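Local coordinates for NAD-dependent aldehyde dehydrogenase (Burkholderia multivorans, PDB 5UJU), which probably oxidises aldehydes to carboxylic acids with NAD as the electron acceptor, at residues V77-S82 and T273-G278; S82-A87 and P429-A434; Y139-T144 and I244-I249; L421-L426 and V436-V441. All blocks are in the same frame, centred on the assembly; numbering follows the deposited sequence.

Contact 1: V77-S82 and T273-G278; sequences VGAERS and TEPNDG
The carboxylate of E274 is the flat group that meets segment V77-S82. The backbone N of G78 comes from above its plane, 40° out of it, and bonds to OE2. The bond is short and nearly straight: G78 N to E274 OE2 is 2.6 Å, with 170° at the hydrogen. The other oxygen, OE1, lies 3.7 Å from A79 CB. In the R81 guanidinium, one face has A79 O over it. The bend of E274 at chi2 (-82°) brings OE2 to G78 N. The V77 and E274 side chains pass alongside, pointing opposite ways, with V77 CG2 3.3 Å from E274 CG.

Apart from V77, which ends strand 76-77, and G278, which starts helix 278-285, both segments are loop. T273-G278 joins strand 268-270 to helix 278-285 on the parallel part of the sheet, consistent with the Rossmann-like NAD domain of this family. V77-S82 leads on toward strand 92-93. G78 has backbone angles that call for glycine.

One water joins the backbones. It accepts from A79 N at 2.9 Å and donates to T273 O at 2.8 Å. T273 OG1 bonds to OD2 of D277, which also forms a salt bridge with K238.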
loop_
_atom_site.group_PDB
_atom_site.type_symbol
_atom_site.label_atom_id
_atom_site.label_comp_id
_atom_site.label_asym_id
_atom_site.label_seq_id
_atom_site.Cartn_x
_atom_site.Cartn_y
_atom_site.Cartn_z
ATOM N N VAL A 77 18.514 -25.132 -18.449
ATOM C CA VAL A 77 18.056 -25.415 -17.099
ATOM C C VAL A 77 16.657 -26.007 -17.200
ATOM O O VAL A 77 15.931 -25.756 -18.163
ATOM C CB VAL A 77 18.077 -24.117 -16.250
ATOM C CG1 VAL A 77 16.964 -23.186 -16.678
ATOM C CG2 VAL A 77 17.937 -24.412 -14.819
ATOM N N GLY A 78 16.288 -26.830 -16.217
ATOM C CA GLY A 78 14.916 -27.295 -16.127
ATOM C C GLY A 78 14.802 -28.774 -15.816
ATOM O O GLY A 78 15.357 -29.613 -16.537
ATOM N N ALA A 79 14.086 -29.108 -14.745
ATOM C CA ALA A 79 13.907 -30.498 -14.343
ATOM C C ALA A 79 12.458 -30.780 -14.009
ATOM O O ALA A 79 12.160 -31.505 -13.055
ATOM C CB ALA A 79 14.801 -30.848 -13.156
ATOM N N GLU A 80 11.527 -30.217 -14.781
ATOM C CA GLU A 80 10.112 -30.489 -14.540
ATOM C C GLU A 80 9.776 -31.954 -14.809
ATOM O O GLU A 80 10.291 -32.566 -15.750
ATOM C CB GLU A 80 9.228 -29.616 -15.425
ATOM C CG GLU A 80 9.291 -28.127 -15.167
ATOM C CD GLU A 80 8.777 -27.349 -16.380
ATOM O OE1 GLU A 80 9.394 -27.460 -17.460
ATOM O OE2 GLU A 80 7.747 -26.655 -16.266
ATOM N N ARG A 81 8.880 -32.504 -13.983
ATOM C CA ARG A 81 8.356 -33.856 -14.135
ATOM C C ARG A 81 6.836 -33.806 -14.093
ATOM O O ARG A 81 6.258 -33.085 -13.280
ATOM C CB ARG A 81 8.872 -34.782 -13.025
ATOM C CG ARG A 81 10.377 -34.723 -12.830
ATOM C CD ARG A 81 11.108 -35.564 -13.873
ATOM N NE ARG A 81 12.562 -35.445 -13.755
ATOM C CZ ARG A 81 13.336 -34.800 -14.628
ATOM N NH1 ARG A 81 12.808 -34.224 -15.704
ATOM N NH2 ARG A 81 14.646 -34.736 -14.433
ATOM N N SER A 82 6.196 -34.576 -14.954
ATOM C CA SER A 82 4.740 -34.599 -14.994
ATOM C C SER A 82 4.188 -35.485 -13.877
ATOM O O SER A 82 4.582 -36.650 -13.771
ATOM C CB SER A 82 4.265 -35.134 -16.330
ATOM O OG SER A 82 2.877 -35.402 -16.287
ATOM N N THR A 273 14.848 -21.950 -13.285
ATOM C CA THR A 273 15.849 -22.442 -12.351
ATOM C C THR A 273 15.694 -23.945 -12.152
ATOM O O THR A 273 14.678 -24.556 -12.510
ATOM C CB THR A 273 15.750 -21.728 -10.990
ATOM O OG1 THR A 273 14.461 -21.977 -10.408
ATOM C CG2 THR A 273 15.912 -20.234 -11.152
ATOM N N GLU A 274 16.704 -24.525 -11.515
ATOM C CA GLU A 274 16.681 -25.889 -11.028
ATOM C C GLU A 274 16.288 -25.860 -9.562
ATOM O O GLU A 274 16.398 -24.822 -8.905
ATOM C CB GLU A 274 18.072 -26.532 -11.149
ATOM C CG GLU A 274 18.640 -26.711 -12.551
ATOM C CD GLU A 274 18.142 -27.939 -13.288
ATOM O OE1 GLU A 274 17.924 -28.982 -12.646
ATOM O OE2 GLU A 274 17.994 -27.863 -14.523
ATOM N N PRO A 275 15.818 -26.979 -9.012
ATOM C CA PRO A 275 15.403 -26.997 -7.607
ATOM C C PRO A 275 16.545 -26.685 -6.652
ATOM O O PRO A 275 17.728 -26.858 -6.968
ATOM C CB PRO A 275 14.896 -28.432 -7.408
ATOM C CG PRO A 275 14.463 -28.849 -8.766
ATOM C CD PRO A 275 15.479 -28.239 -9.691
ATOM N N ASN A 276 16.152 -26.265 -5.442
ATOM C CA ASN A 276 17.048 -25.740 -4.412
ATOM C C ASN A 276 17.607 -24.381 -4.832
ATOM O O ASN A 276 18.779 -24.080 -4.602
ATOM C CB ASN A 276 18.186 -26.716 -4.069
ATOM C CG ASN A 276 17.694 -28.153 -3.830
ATOM O OD1 ASN A 276 16.550 -28.375 -3.443
ATOM N ND2 ASN A 276 18.572 -29.131 -4.057
ATOM N N ASP A 277 16.759 -23.555 -5.449
ATOM C CA ASP A 277 17.147 -22.217 -5.878
ATOM C C ASP A 277 16.969 -21.167 -4.781
ATOM O O ASP A 277 16.965 -19.970 -5.084
ATOM C CB ASP A 277 16.363 -21.818 -7.138
ATOM C CG ASP A 277 14.860 -21.610 -6.877
ATOM O OD1 ASP A 277 14.392 -21.820 -5.738
ATOM O OD2 ASP A 277 14.131 -21.281 -7.836
ATOM N N GLY A 278 16.811 -21.585 -3.520
ATOM C CA GLY A 278 16.450 -20.635 -2.475
ATOM C C GLY A 278 17.476 -19.525 -2.294
ATOM O O GLY A 278 17.118 -18.352 -2.153
HETATM O O HOH W 1 13.358 -27.051 -12.884
#

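Contact 2: S82-A87 and P429-A434; sequences SPYGVA and PAFPDA
Y84 and F431 form the tightly packed part of this contact. CB of Y84 sits over one face of the F431 ring, a CH-pi contact of 4.2 Å from Y84 CB to the ring centroid. The two rings are oblique. Their planes make 49° and their centroids are 5.2 Å apart. Y84 CD1 is 3.8 Å from F431 CD2 and 3.9 Å from A434 CB. V86 adds its CG2 branch, which lies 3.7 Å from F431 CE1. CG of F431 is anti to its carbonyl carbon (chi1 -67°), and this turns the ring toward Y84 and V86. M142 of helix 134-145 touches both aromatic side chains, and H428 meets the F431 ring edge-to-face.

Here the loop between strands 76-77 and 92-93 meets the loop between strands 418-421 and 440-445. Two type I beta turns face each other, S82-G85 and F431-A434. The first is also an ST turn, because S82 OG accepts from Y84 N. The backbones come very close, and the CA atoms of Y84 and A434 are 3.7 Å apart. G85 CA packs against D433.

The solvent side is looser. G85 and D433 are exposed, and a water joins the two turns there. It donates to Y84 O at 2.8 Å and accepts from D433 N at 2.9 Å. The segments share no direct hydrogen bond, although P83 and R435 pair through their backbones just beyond. Apolar packing and one water bridge thus carry most of this contact, with a CA-H...O contact from A434 CA to P83 O.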
loop_
_atom_site.group_PDB
_atom_site.type_symbol
_atom_site.label_atom_id
_atom_site.label_comp_id
_atom_site.label_asym_id
_atom_site.label_seq_id
_atom_site.Cartn_x
_atom_site.Cartn_y
_atom_site.Cartn_z
ATOM N N SER A 82 6.196 -34.576 -14.954
ATOM C CA SER A 82 4.740 -34.599 -14.994
ATOM C C SER A 82 4.188 -35.485 -13.877
ATOM O O SER A 82 4.582 -36.650 -13.771
ATOM C CB SER A 82 4.265 -35.134 -16.330
ATOM O OG SER A 82 2.877 -35.402 -16.287
ATOM N N PRO A 83 3.268 -34.986 -13.045
ATOM C CA PRO A 83 2.622 -35.882 -12.068
ATOM C C PRO A 83 1.875 -37.029 -12.721
ATOM O O PRO A 83 1.576 -38.019 -12.043
ATOM C CB PRO A 83 1.678 -34.945 -11.296
ATOM C CG PRO A 83 2.345 -33.595 -11.396
ATOM C CD PRO A 83 2.912 -33.574 -12.807
ATOM N N TYR A 84 1.591 -36.942 -14.020
ATOM C CA TYR A 84 0.946 -38.027 -14.739
ATOM C C TYR A 84 1.935 -39.027 -15.325
ATOM O O TYR A 84 1.511 -40.020 -15.931
ATOM C CB TYR A 84 0.029 -37.453 -15.823
ATOM C CG TYR A 84 -1.194 -36.796 -15.218
ATOM C CD1 TYR A 84 -2.262 -37.569 -14.777
ATOM C CD2 TYR A 84 -1.264 -35.414 -15.033
ATOM C CE1 TYR A 84 -3.381 -36.989 -14.206
ATOM C CE2 TYR A 84 -2.401 -34.816 -14.457
ATOM C CZ TYR A 84 -3.447 -35.623 -14.040
ATOM O OH TYR A 84 -4.580 -35.081 -13.465
ATOM N N GLY A 85 3.232 -38.821 -15.123
ATOM C CA GLY A 85 4.215 -39.795 -15.545
ATOM C C GLY A 85 4.652 -39.677 -16.987
ATOM O O GLY A 85 5.427 -40.521 -17.450
ATOM N N VAL A 86 4.184 -38.661 -17.710
ATOM C CA VAL A 86 4.605 -38.416 -19.085
ATOM C C VAL A 86 5.996 -37.793 -19.073
ATOM O O VAL A 86 6.286 -36.903 -18.262
ATOM C CB VAL A 86 3.584 -37.506 -19.791
ATOM C CG1 VAL A 86 4.113 -37.029 -21.143
ATOM C CG2 VAL A 86 2.266 -38.232 -19.961
ATOM N N ALA A 87 6.874 -38.275 -19.956
ATOM C CA ALA A 87 8.196 -37.679 -20.101
ATOM C C ALA A 87 8.072 -36.273 -20.680
ATOM O O ALA A 87 7.441 -36.074 -21.719
ATOM C CB ALA A 87 9.071 -38.556 -20.996
ATOM N N PRO A 429 -6.428 -44.930 -15.323
ATOM C CA PRO A 429 -6.739 -45.778 -16.486
ATOM C C PRO A 429 -6.011 -45.368 -17.760
ATOM O O PRO A 429 -5.836 -46.213 -18.647
ATOM C CB PRO A 429 -8.256 -45.620 -16.644
ATOM C CG PRO A 429 -8.728 -45.014 -15.355
ATOM C CD PRO A 429 -7.602 -44.187 -14.845
ATOM N N ALA A 430 -5.588 -44.109 -17.881
ATOM C CA ALA A 430 -4.964 -43.614 -19.105
ATOM C C ALA A 430 -3.486 -43.281 -18.969
ATOM O O ALA A 430 -2.800 -43.179 -19.992
ATOM C CB ALA A 430 -5.689 -42.352 -19.596
ATOM N N PHE A 431 -2.974 -43.139 -17.747
ATOM C CA PHE A 431 -1.584 -42.749 -17.504
ATOM C C PHE A 431 -0.973 -43.754 -16.541
ATOM O O PHE A 431 -1.069 -43.591 -15.318
ATOM C CB PHE A 431 -1.484 -41.330 -16.944
ATOM C CG PHE A 431 -1.903 -40.262 -17.907
ATOM C CD1 PHE A 431 -1.051 -39.866 -18.933
ATOM C CD2 PHE A 431 -3.133 -39.639 -17.788
ATOM C CE1 PHE A 431 -1.424 -38.870 -19.832
ATOM C CE2 PHE A 431 -3.513 -38.644 -18.688
ATOM C CZ PHE A 431 -2.652 -38.259 -19.709
ATOM N N PRO A 432 -0.312 -44.791 -17.064
ATOM C CA PRO A 432 0.164 -45.887 -16.201
ATOM C C PRO A 432 1.061 -45.445 -15.061
ATOM O O PRO A 432 1.099 -46.111 -14.019
ATOM C CB PRO A 432 0.934 -46.788 -17.181
ATOM C CG PRO A 432 0.385 -46.459 -18.532
ATOM C CD PRO A 432 0.020 -45.009 -18.488
ATOM N N ASP A 433 1.799 -44.351 -15.221
ATOM C CA ASP A 433 2.751 -43.926 -14.206
ATOM C C ASP A 433 2.285 -42.701 -13.428
ATOM O O ASP A 433 3.089 -42.096 -12.714
ATOM C CB ASP A 433 4.112 -43.662 -14.852
ATOM C CG ASP A 433 4.737 -44.926 -15.414
ATOM O OD1 ASP A 433 4.552 -46.002 -14.804
ATOM O OD2 ASP A 433 5.396 -44.845 -16.474
ATOM N N ALA A 434 1.011 -42.332 -13.527
ATOM C CA ALA A 434 0.521 -41.183 -12.784
ATOM C C ALA A 434 0.554 -41.459 -11.281
ATOM O O ALA A 434 0.436 -42.605 -10.835
ATOM C CB ALA A 434 -0.902 -40.838 -13.211
HETATM O O HOH W 2 1.825 -42.380 -17.400
#

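Contact 3: Y139-T144 and I244-I249; sequences YSVMHT and ILPLAI
S140 and P246 meet where two helices pack nearly antiparallel. The local axes run at 157° and come within 8.9 Å of each other. Helix 134-145 is thus laid against the first turn of helix 245-260, the helix that follows strand 234-238 of the mixed sheet that also holds strand 191-211. All the touching residues are buried.

The P246 ring is the central piece. It points toward helix 134-145 and is met by three side chains. S140 OG lies 3.4 Å from P246 CG. V141 brings its CG2 branch obliquely across the ring, 3.6 Å from P246 CG. T144 OG1 points at P246, nearest its CG. L245 packs against the carbon of S140 instead: its CD2 comes to 3.5 Å from S140 CB. I249 adds its CD1 end one turn on, 3.8 Å from S140 OG. The CA atoms of S140 and P246 are 5.5 Å apart.

Direct hydrogen bonds between the two segments are absent. The hydroxyls are satisfied within their own helix. S140 OG lies between its backbone N and carbonyl carbon (chi1 73°) and bonds back to I137 O. On the other helix, E80 binds the backbone N atoms of I244 and L245, near the N-terminal end of helix 245-260. T144 OG1 likewise turns back along its own helix. It donates to S140 O at 2.8 Å, in the carbonyl plane and on a lone pair. T144 OG1 is also 3.8 Å from P246 CG.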
loop_
_atom_site.group_PDB
_atom_site.type_symbol
_atom_site.label_atom_id
_atom_site.label_comp_id
_atom_site.label_asym_id
_atom_site.label_seq_id
_atom_site.Cartn_x
_atom_site.Cartn_y
_atom_site.Cartn_z
ATOM N N TYR A 139 -2.742 -27.825 -21.077
ATOM C CA TYR A 139 -1.901 -29.020 -21.054
ATOM C C TYR A 139 -0.604 -28.791 -20.283
ATOM O O TYR A 139 -0.133 -29.686 -19.570
ATOM C CB TYR A 139 -1.612 -29.492 -22.481
ATOM C CG TYR A 139 -2.789 -30.229 -23.083
ATOM C CD1 TYR A 139 -3.165 -31.471 -22.590
ATOM C CD2 TYR A 139 -3.515 -29.694 -24.144
ATOM C CE1 TYR A 139 -4.242 -32.161 -23.121
ATOM C CE2 TYR A 139 -4.594 -30.381 -24.690
ATOM C CZ TYR A 139 -4.953 -31.615 -24.169
ATOM O OH TYR A 139 -6.020 -32.314 -24.691
ATOM N N SER A 140 -0.016 -27.600 -20.395
ATOM C CA SER A 140 1.218 -27.349 -19.658
ATOM C C SER A 140 0.979 -27.313 -18.154
ATOM O O SER A 140 1.859 -27.704 -17.379
ATOM C CB SER A 140 1.858 -26.039 -20.118
ATOM O OG SER A 140 1.146 -24.903 -19.651
ATOM N N VAL A 141 -0.191 -26.832 -17.728
ATOM C CA VAL A 141 -0.537 -26.835 -16.309
ATOM C C VAL A 141 -0.808 -28.261 -15.831
ATOM O O VAL A 141 -0.334 -28.677 -14.762
ATOM C CB VAL A 141 -1.734 -25.891 -16.074
ATOM C CG1 VAL A 141 -2.419 -26.155 -14.713
ATOM C CG2 VAL A 141 -1.266 -24.423 -16.193
ATOM N N MET A 142 -1.546 -29.034 -16.632
ATOM C CA MET A 142 -1.856 -30.415 -16.286
ATOM C C MET A 142 -0.586 -31.214 -16.027
ATOM O O MET A 142 -0.474 -31.905 -15.010
ATOM C CB MET A 142 -2.678 -31.054 -17.410
ATOM C CG MET A 142 -2.993 -32.535 -17.218
ATOM S SD MET A 142 -3.992 -33.218 -18.556
ATOM C CE MET A 142 -3.954 -34.955 -18.113
ATOM N N HIS A 143 0.403 -31.101 -16.916
ATOM C CA HIS A 143 1.596 -31.925 -16.798
ATOM C C HIS A 143 2.714 -31.254 -16.019
ATOM O O HIS A 143 3.851 -31.731 -16.056
ATOM C CB HIS A 143 2.065 -32.375 -18.182
ATOM C CG HIS A 143 1.137 -33.371 -18.799
ATOM N ND1 HIS A 143 1.029 -34.665 -18.334
ATOM C CD2 HIS A 143 0.218 -33.250 -19.787
ATOM C CE1 HIS A 143 0.118 -35.309 -19.040
ATOM N NE2 HIS A 143 -0.393 -34.472 -19.926
ATOM N N THR A 144 2.416 -30.195 -15.281
ATOM C CA THR A 144 3.346 -29.773 -14.242
ATOM C C THR A 144 2.725 -29.807 -12.860
ATOM O O THR A 144 3.369 -30.267 -11.916
ATOM C CB THR A 144 3.900 -28.352 -14.505
ATOM O OG1 THR A 144 2.824 -27.432 -14.719
ATOM C CG2 THR A 144 4.802 -28.362 -15.712
ATOM N N ILE A 244 7.354 -24.531 -14.602
ATOM C CA ILE A 244 7.893 -23.436 -15.415
ATOM C C ILE A 244 7.080 -23.223 -16.684
ATOM O O ILE A 244 6.735 -22.093 -17.026
ATOM C CB ILE A 244 9.372 -23.702 -15.757
ATOM C CG1 ILE A 244 10.213 -23.817 -14.485
ATOM C CG2 ILE A 244 9.914 -22.588 -16.688
ATOM C CD1 ILE A 244 11.558 -24.517 -14.726
ATOM N N LEU A 245 6.776 -24.305 -17.395
ATOM C CA LEU A 245 6.201 -24.208 -18.735
ATOM C C LEU A 245 4.996 -23.285 -18.829
ATOM O O LEU A 245 4.942 -22.489 -19.783
ATOM C CB LEU A 245 5.847 -25.609 -19.259
ATOM C CG LEU A 245 5.442 -25.620 -20.744
ATOM C CD1 LEU A 245 6.568 -25.014 -21.607
ATOM C CD2 LEU A 245 5.067 -27.012 -21.264
ATOM N N PRO A 246 4.005 -23.333 -17.919
ATOM C CA PRO A 246 2.871 -22.399 -18.053
ATOM C C PRO A 246 3.287 -20.940 -18.046
ATOM O O PRO A 246 2.690 -20.139 -18.774
ATOM C CB PRO A 246 1.969 -22.750 -16.844
ATOM C CG PRO A 246 2.306 -24.156 -16.526
ATOM C CD PRO A 246 3.779 -24.295 -16.818
ATOM N N LEU A 247 4.277 -20.561 -17.229
ATOM C CA LEU A 247 4.724 -19.178 -17.229
ATOM C C LEU A 247 5.712 -18.887 -18.354
ATOM O O LEU A 247 5.801 -17.743 -18.795
ATOM C CB LEU A 247 5.339 -18.820 -15.882
ATOM C CG LEU A 247 4.242 -18.717 -14.809
ATOM C CD1 LEU A 247 4.865 -18.710 -13.425
ATOM C CD2 LEU A 247 3.366 -17.469 -15.033
ATOM N N ALA A 248 6.447 -19.895 -18.833
ATOM C CA ALA A 248 7.308 -19.686 -20.002
ATOM C C ALA A 248 6.477 -19.363 -21.236
ATOM O O ALA A 248 6.802 -18.434 -21.989
ATOM C CB ALA A 248 8.168 -20.921 -20.256
ATOM N N ILE A 249 5.392 -20.117 -21.451
ATOM C CA ILE A 249 4.449 -19.803 -22.522
ATOM C C ILE A 249 3.908 -18.390 -22.345
ATOM O O ILE A 249 3.816 -17.621 -23.310
ATOM C CB ILE A 249 3.306 -20.838 -22.551
ATOM C CG1 ILE A 249 3.821 -22.227 -22.907
ATOM C CG2 ILE A 249 2.202 -20.410 -23.509
ATOM C CD1 ILE A 249 2.781 -23.315 -22.646
#

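Contact 4: L421-L426 and V436-V441; sequences LDSQTL and VRTPLV
L421 and V441 form an antiparallel hydrogen-bonded pair. Both bonds are made: L421 N to V441 O at 3.1 Å, and V441 N to L421 O at 3.0 Å. The regular pairing then breaks, and side chains take over. Q424 N donates to T438 OG1 instead of to a backbone carbonyl, and the bond is short, 2.6 Å, with 165° at the hydrogen. T438 OG1 lies between its backbone N and carbonyl carbon (chi1 61°), which presents it to Q424. S423 OG donates to T438 O at 2.7 Å. Backbone bonds resume with T438 N to Q424 O and L426 N to V436 O.

Two waters bridge the segments. One accepts from T438 OG1 and donates to D422 O and to P439 O, the last at 2.6 Å. The other accepts from V436 N and lies 2.8 Å from L426 O. D422 OD1 has its main partner outside, in a salt bridge with R414. The R437 guanidinium lies beside T425, whose OG1 sits over one of its faces, 3.4 Å from R437 NE. The angle there is poor for a hydrogen bond. L426 supplies apolar cover. Its side chain crosses that of T438 at about a right angle, with L426 CG 3.8 Å from T438 CG2, and touches V436 CG1.

The L421-V441 pair ends the antiparallel edge, strand 418-421 with 440-445, of what is probably the catalytic-domain sheet. Strand 440-445 runs on beside strand 460-466. Helix 373-388 touches L421 and P439, helix 404-414 touches S423, R437 and L440, and helix 391-398 touches L426 and V436.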
loop_
_atom_site.group_PDB
_atom_site.type_symbol
_atom_site.label_atom_id
_atom_site.label_comp_id
_atom_site.label_asym_id
_atom_site.label_seq_id
_atom_site.Cartn_x
_atom_site.Cartn_y
_atom_site.Cartn_z
ATOM N N LEU A 421 -11.163 -42.591 6.978
ATOM C CA LEU A 421 -11.104 -43.076 5.607
ATOM C C LEU A 421 -9.643 -43.074 5.215
ATOM O O LEU A 421 -8.998 -42.023 5.268
ATOM C CB LEU A 421 -11.924 -42.201 4.654
ATOM C CG LEU A 421 -11.689 -42.438 3.159
ATOM C CD1 LEU A 421 -12.090 -43.857 2.795
ATOM C CD2 LEU A 421 -12.493 -41.449 2.351
ATOM N N ASP A 422 -9.115 -44.242 4.868
ATOM C CA ASP A 422 -7.707 -44.328 4.531
ATOM C C ASP A 422 -7.500 -43.880 3.095
ATOM O O ASP A 422 -8.369 -44.056 2.239
ATOM C CB ASP A 422 -7.164 -45.744 4.738
ATOM C CG ASP A 422 -5.639 -45.778 4.775
ATOM O OD1 ASP A 422 -5.029 -44.692 4.865
ATOM O OD2 ASP A 422 -5.044 -46.877 4.748
ATOM N N SER A 423 -6.336 -43.286 2.853
ATOM C CA SER A 423 -5.895 -42.896 1.524
ATOM C C SER A 423 -5.383 -44.115 0.765
ATOM O O SER A 423 -4.571 -44.880 1.292
ATOM C CB SER A 423 -4.794 -41.845 1.642
ATOM O OG SER A 423 -4.198 -41.598 0.389
ATOM N N GLN A 424 -5.821 -44.271 -0.485
ATOM C CA GLN A 424 -5.415 -45.388 -1.328
ATOM C C GLN A 424 -4.667 -44.887 -2.557
ATOM O O GLN A 424 -4.800 -43.730 -2.952
ATOM C CB GLN A 424 -6.629 -46.209 -1.797
ATOM C CG GLN A 424 -7.625 -46.578 -0.706
ATOM C CD GLN A 424 -7.031 -47.477 0.346
ATOM O OE1 GLN A 424 -5.902 -47.955 0.211
ATOM N NE2 GLN A 424 -7.794 -47.725 1.410
ATOM N N THR A 425 -3.840 -45.765 -3.131
ATOM C CA THR A 425 -3.203 -45.505 -4.421
ATOM C C THR A 425 -4.110 -46.006 -5.541
ATOM O O THR A 425 -4.572 -47.155 -5.512
ATOM C CB THR A 425 -1.838 -46.190 -4.495
ATOM O OG1 THR A 425 -1.003 -45.695 -3.446
ATOM C CG2 THR A 425 -1.164 -45.925 -5.840
ATOM N N LEU A 426 -4.331 -45.165 -6.544
ATOM C CA LEU A 426 -5.142 -45.548 -7.688
ATOM C C LEU A 426 -4.248 -45.729 -8.915
ATOM O O LEU A 426 -3.233 -45.045 -9.071
ATOM C CB LEU A 426 -6.216 -44.489 -7.983
ATOM C CG LEU A 426 -7.228 -44.066 -6.907
ATOM C CD1 LEU A 426 -8.307 -43.203 -7.517
ATOM C CD2 LEU A 426 -7.840 -45.295 -6.204
ATOM N N VAL A 436 -1.419 -40.902 -8.132
ATOM C CA VAL A 436 -2.797 -40.605 -7.751
ATOM C C VAL A 436 -3.040 -41.204 -6.370
ATOM O O VAL A 436 -2.777 -42.394 -6.160
ATOM C CB VAL A 436 -3.810 -41.171 -8.768
ATOM C CG1 VAL A 436 -5.256 -40.773 -8.401
ATOM C CG2 VAL A 436 -3.486 -40.748 -10.190
ATOM N N ARG A 437 -3.577 -40.392 -5.448
ATOM C CA ARG A 437 -3.873 -40.807 -4.081
ATOM C C ARG A 437 -5.212 -40.230 -3.638
ATOM O O ARG A 437 -5.487 -39.051 -3.870
ATOM C CB ARG A 437 -2.802 -40.309 -3.096
ATOM C CG ARG A 437 -1.386 -40.710 -3.389
ATOM C CD ARG A 437 -1.206 -42.195 -3.208
ATOM N NE ARG A 437 0.205 -42.575 -3.110
ATOM C CZ ARG A 437 0.948 -42.945 -4.143
ATOM N NH1 ARG A 437 0.418 -42.974 -5.360
ATOM N NH2 ARG A 437 2.220 -43.284 -3.961
ATOM N N THR A 438 -6.025 -41.052 -2.963
ATOM C CA THR A 438 -7.339 -40.621 -2.482
ATOM C C THR A 438 -7.204 -39.908 -1.138
ATOM O O THR A 438 -6.177 -40.033 -0.469
ATOM C CB THR A 438 -8.286 -41.821 -2.359
ATOM O OG1 THR A 438 -7.777 -42.773 -1.411
ATOM C CG2 THR A 438 -8.448 -42.493 -3.714
ATOM N N PRO A 439 -8.225 -39.155 -0.712
ATOM C CA PRO A 439 -8.080 -38.375 0.523
ATOM C C PRO A 439 -7.998 -39.232 1.780
ATOM O O PRO A 439 -8.606 -40.304 1.896
ATOM C CB PRO A 439 -9.341 -37.503 0.542
ATOM C CG PRO A 439 -9.773 -37.420 -0.894
ATOM C CD PRO A 439 -9.437 -38.761 -1.462
ATOM N N LEU A 440 -7.223 -38.724 2.735
ATOM C CA LEU A 440 -7.135 -39.265 4.081
ATOM C C LEU A 440 -8.001 -38.416 5.003
ATOM O O LEU A 440 -7.835 -37.192 5.062
ATOM C CB LEU A 440 -5.688 -39.264 4.573
ATOM C CG LEU A 440 -5.461 -39.651 6.041
ATOM C CD1 LEU A 440 -5.772 -41.134 6.280
ATOM C CD2 LEU A 440 -4.044 -39.333 6.420
ATOM N N VAL A 441 -8.925 -39.059 5.719
ATOM C CA VAL A 441 -9.812 -38.365 6.642
ATOM C C VAL A 441 -9.617 -38.956 8.027
ATOM O O VAL A 441 -9.733 -40.175 8.210
ATOM C CB VAL A 441 -11.289 -38.447 6.220
ATOM C CG1 VAL A 441 -12.135 -37.643 7.203
ATOM C CG2 VAL A 441 -11.484 -37.891 4.797
HETATM O O HOH W 3 -9.618 -42.312 0.574
HETATM O O HOH W 4 -0.848 -43.727 -8.646
#

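In the fold
From the N terminus, V77-S82 comes first. Contact 1 closes a long loop from there to T273-G278. Contact 3 is nested inside it and joins helix 134-145 to helix 245-260. The two touch, since E80 bonds to the backbone of I244 and L245. Contact 2 shares S82 with contact 1 and crosses it, running on to P429-A434. It also encloses contact 3, and S82 OG bonds to H143. Contact 4 is a short closure at the sheet edge. It crosses contact 2, because P429-A434 lies between its two segments. V77-A87 thus touches loops next to both sheets, one after strand 268-270 and one before strand 440-445.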